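Local coordinates for protein spectinomycin phosphotransferase (Legionella pneumophila, PDB 3I1A) that phosphorylates the antibiotic spectinomycin and thereby confers resistance to it, through a fold related to that of the protein kinases, at residues 207-212 / 235-240. Numbering follows the deposited sequence.
Sequences VLCHSD and MLAPKE
Val207 to Cys209 and Met235 to Ala237 run antiparallel as two short strands, their axes 4.7 Å apart at closest approach, with Val207-Ala237 and Cys209-Met235 as hydrogen-bonded pairs and Leu208-Leu236 as the non-hydrogen-bonded pair between them. In this kinase-like phosphotransferase fold strand 235-237 is the middle one, between 142-143 and 207-209. His210-Ser211-Asp212 matches the HXD motif of the kinase superfamily, consistent with the start of the catalytic loop, and Asn217 and Asp230, which bind magnesium in another structure of this protein, lie on the connection between the two strands. Four backbone bonds lace the pair, among them Cys209 N to Met235 O (2.8 Å). Leu236 CA adds a C-H...O contact to Val207 O.

Val207, Cys209, Met235 and Ala237 share one face of the sheet, Leu208 and Leu236 the other. Leu236 CD2 reaches across toward the partner strand, 3.7 Å from Val207 O. Cys209 SG, turned anti to its carbonyl carbon (chi1 -70°), lies 3.6 Å from both Ala237 O and Pro238 O. Val207 CG2 approaches the same turn, 3.5 Å from Ala237 O and close to Lys239 CA. In Met235, chi1 (73°) sets CG between the backbone N and the carbonyl carbon, and the extended chi2 (-176°) carries SD to 3.8 Å from Ser211 CB; the bend at chi3 turns only the terminal CE.

Beyond the strands, Asp242 accepts the backbone N-H groups of His210 and Ser211, while Arg142 and Arg241 pack on Met235. His210 ND1 takes the Asp212 N-H in its ring plane, which helps fix the rotation of the imidazole, and NE2 bonds to Ile229 O. Ser211 OG bonds to Glu233 O.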
ATOM      1  N   VAL A 207      -4.385   9.003 -13.680  1.00 14.15           N
ATOM      2  CA  VAL A 207      -5.087   9.698 -12.610  1.00 13.92           C
ATOM      3  C   VAL A 207      -4.303   9.452 -11.326  1.00 13.95           C
ATOM      4  O   VAL A 207      -3.401   8.612 -11.298  1.00 14.57           O
ATOM      5  CB  VAL A 207      -6.535   9.153 -12.412  1.00 15.57           C
ATOM      6  CG1 VAL A 207      -7.362   9.382 -13.671  1.00 14.76           C
ATOM      7  CG2 VAL A 207      -6.493   7.678 -12.020  1.00 14.69           C
ATOM      8  N   LEU A 208      -4.631  10.191 -10.279  1.00 14.15           N
ATOM      9  CA  LEU A 208      -3.964  10.008  -8.996  1.00 11.83           C
ATOM     10  C   LEU A 208      -4.458   8.666  -8.445  1.00 13.35           C
ATOM     11  O   LEU A 208      -5.672   8.474  -8.263  1.00 12.68           O
ATOM     12  CB  LEU A 208      -4.347  11.145  -8.055  1.00 13.97           C
ATOM     13  CG  LEU A 208      -3.925  11.010  -6.587  1.00 14.76           C
ATOM     14  CD1 LEU A 208      -2.375  10.969  -6.497  1.00 14.60           C
ATOM     15  CD2 LEU A 208      -4.502  12.214  -5.805  1.00 15.46           C
ATOM     16  N   CYS A 209      -3.522   7.757  -8.174  1.00 12.46           N
ATOM     17  CA  CYS A 209      -3.819   6.411  -7.673  1.00 12.70           C
ATOM     18  C   CYS A 209      -3.159   6.137  -6.350  1.00 13.32           C
ATOM     19  O   CYS A 209      -2.066   6.620  -6.087  1.00 11.96           O
ATOM     20  CB  CYS A 209      -3.312   5.335  -8.638  1.00 12.92           C
ATOM     21  SG  CYS A 209      -4.226   5.241 -10.165  1.00 13.38           S
ATOM     22  N   HIS A 210      -3.841   5.367  -5.513  1.00 12.87           N
ATOM     23  CA  HIS A 210      -3.261   4.960  -4.243  1.00 14.02           C
ATOM     24  C   HIS A 210      -2.095   3.993  -4.554  1.00 16.23           C
ATOM     25  O   HIS A 210      -1.002   4.118  -3.991  1.00 16.12           O
ATOM     26  CB  HIS A 210      -4.333   4.278  -3.402  1.00 15.83           C
ATOM     27  CG  HIS A 210      -3.826   3.761  -2.098  1.00 15.66           C
ATOM     28  ND1 HIS A 210      -3.113   2.584  -1.990  1.00 16.26           N
ATOM     29  CD2 HIS A 210      -3.975   4.234  -0.840  1.00 15.39           C
ATOM     30  CE1 HIS A 210      -2.858   2.350  -0.714  1.00 13.77           C
ATOM     31  NE2 HIS A 210      -3.371   3.337   0.004  1.00 14.79           N
ATOM     32  N   SER A 211      -2.351   3.039  -5.446  1.00 15.11           N
ATOM     33  CA  SER A 211      -1.398   2.019  -5.941  1.00 16.46           C
ATOM     34  C   SER A 211      -1.312   0.677  -5.202  1.00 15.30           C
ATOM     35  O   SER A 211      -0.767  -0.303  -5.740  1.00 15.09           O
ATOM     36  CB  SER A 211       0.018   2.616  -6.123  1.00 17.83           C
ATOM     37  OG  SER A 211       0.839   2.530  -4.950  1.00 18.69           O
ATOM     38  N   ASP A 212      -1.887   0.599  -4.004  1.00 15.07           N
ATOM     39  CA  ASP A 212      -1.804  -0.636  -3.239  1.00 14.90           C
ATOM     40  C   ASP A 212      -3.006  -0.689  -2.306  1.00 16.77           C
ATOM     41  O   ASP A 212      -2.890  -0.973  -1.100  1.00 15.31           O
ATOM     42  CB  ASP A 212      -0.487  -0.625  -2.446  1.00 19.60           C
ATOM     43  CG  ASP A 212      -0.102  -1.984  -1.926  1.00 21.61           C
ATOM     44  OD1 ASP A 212      -0.556  -2.997  -2.488  1.00 20.65           O
ATOM     45  OD2 ASP A 212       0.677  -2.035  -0.945  1.00 24.99           O
ATOM     46  N   MET A 235       0.724   7.521  -6.922  1.00 14.53           N
ATOM     47  CA  MET A 235       1.327   7.638  -8.258  1.00 14.18           C
ATOM     48  C   MET A 235       0.302   8.094  -9.300  1.00 15.37           C
ATOM     49  O   MET A 235      -0.886   8.206  -8.994  1.00 16.06           O
ATOM     50  CB  MET A 235       1.876   6.276  -8.701  1.00 15.56           C
ATOM     51  CG  MET A 235       0.795   5.256  -9.084  1.00 14.52           C
ATOM     52  SD  MET A 235       1.401   3.597  -9.520  1.00 15.43           S
ATOM     53  CE  MET A 235       2.484   3.974 -10.915  1.00 15.56           C
ATOM     54  N   LEU A 236       0.777   8.391 -10.509  1.00 11.62           N
ATOM     55  CA  LEU A 236      -0.121   8.742 -11.600  1.00 12.84           C
ATOM     56  C   LEU A 236      -0.090   7.514 -12.490  1.00 13.17           C
ATOM     57  O   LEU A 236       0.975   7.068 -12.910  1.00 14.67           O
ATOM     58  CB  LEU A 236       0.372   9.975 -12.375  1.00 14.12           C
ATOM     59  CG  LEU A 236       0.255  11.270 -11.587  1.00 15.18           C
ATOM     60  CD1 LEU A 236       0.929  12.415 -12.294  1.00 17.05           C
ATOM     61  CD2 LEU A 236      -1.213  11.568 -11.402  1.00 14.97           C
ATOM     62  N   ALA A 237      -1.265   6.942 -12.759  1.00 13.51           N
ATOM     63  CA  ALA A 237      -1.312   5.746 -13.565  1.00 13.79           C
ATOM     64  C   ALA A 237      -2.770   5.564 -13.986  1.00 12.90           C
ATOM     65  O   ALA A 237      -3.638   6.326 -13.557  1.00 14.45           O
ATOM     66  CB  ALA A 237      -0.861   4.561 -12.688  1.00 14.75           C
ATOM     67  N   PRO A 238      -3.039   4.600 -14.873  1.00 11.16           N
ATOM     68  CA  PRO A 238      -4.411   4.329 -15.316  1.00 11.38           C
ATOM     69  C   PRO A 238      -5.190   3.935 -14.059  1.00 13.35           C
ATOM     70  O   PRO A 238      -4.628   3.307 -13.158  1.00 12.84           O
ATOM     71  CB  PRO A 238      -4.244   3.125 -16.239  1.00 11.16           C
ATOM     72  CG  PRO A 238      -2.881   3.358 -16.833  1.00 12.24           C
ATOM     73  CD  PRO A 238      -2.075   3.759 -15.601  1.00 11.23           C
ATOM     74  N   LYS A 239      -6.473   4.281 -14.015  1.00 11.66           N
ATOM     75  CA  LYS A 239      -7.313   3.988 -12.862  1.00 12.93           C
ATOM     76  C   LYS A 239      -7.296   2.518 -12.479  1.00 12.47           C
ATOM     77  O   LYS A 239      -7.533   2.184 -11.312  1.00 13.08           O
ATOM     78  CB  LYS A 239      -8.764   4.421 -13.137  1.00 14.89           C
ATOM     79  CG  LYS A 239      -9.466   3.682 -14.296  1.00 15.57           C
ATOM     80  CD  LYS A 239     -10.921   4.181 -14.434  1.00 16.08           C
ATOM     81  CE  LYS A 239     -11.724   3.354 -15.457  1.00 15.80           C
ATOM     82  NZ  LYS A 239     -11.179   3.395 -16.847  1.00 15.38           N
ATOM     83  N   GLU A 240      -7.033   1.646 -13.455  1.00 12.60           N
ATOM     84  CA  GLU A 240      -7.006   0.217 -13.202  1.00 14.09           C
ATOM     85  C   GLU A 240      -5.924  -0.197 -12.191  1.00 12.89           C
ATOM     86  O   GLU A 240      -6.000  -1.279 -11.605  1.00 13.34           O
ATOM     87  CB  GLU A 240      -6.873  -0.539 -14.539  1.00 13.14           C
ATOM     88  CG  GLU A 240      -8.144  -0.468 -15.437  1.00 13.63           C
ATOM     89  CD  GLU A 240      -8.379   0.878 -16.120  1.00 14.76           C
ATOM     90  OE1 GLU A 240      -7.458   1.727 -16.193  1.00 13.93           O
ATOM     91  OE2 GLU A 240      -9.507   1.086 -16.610  1.00 13.65           O
TER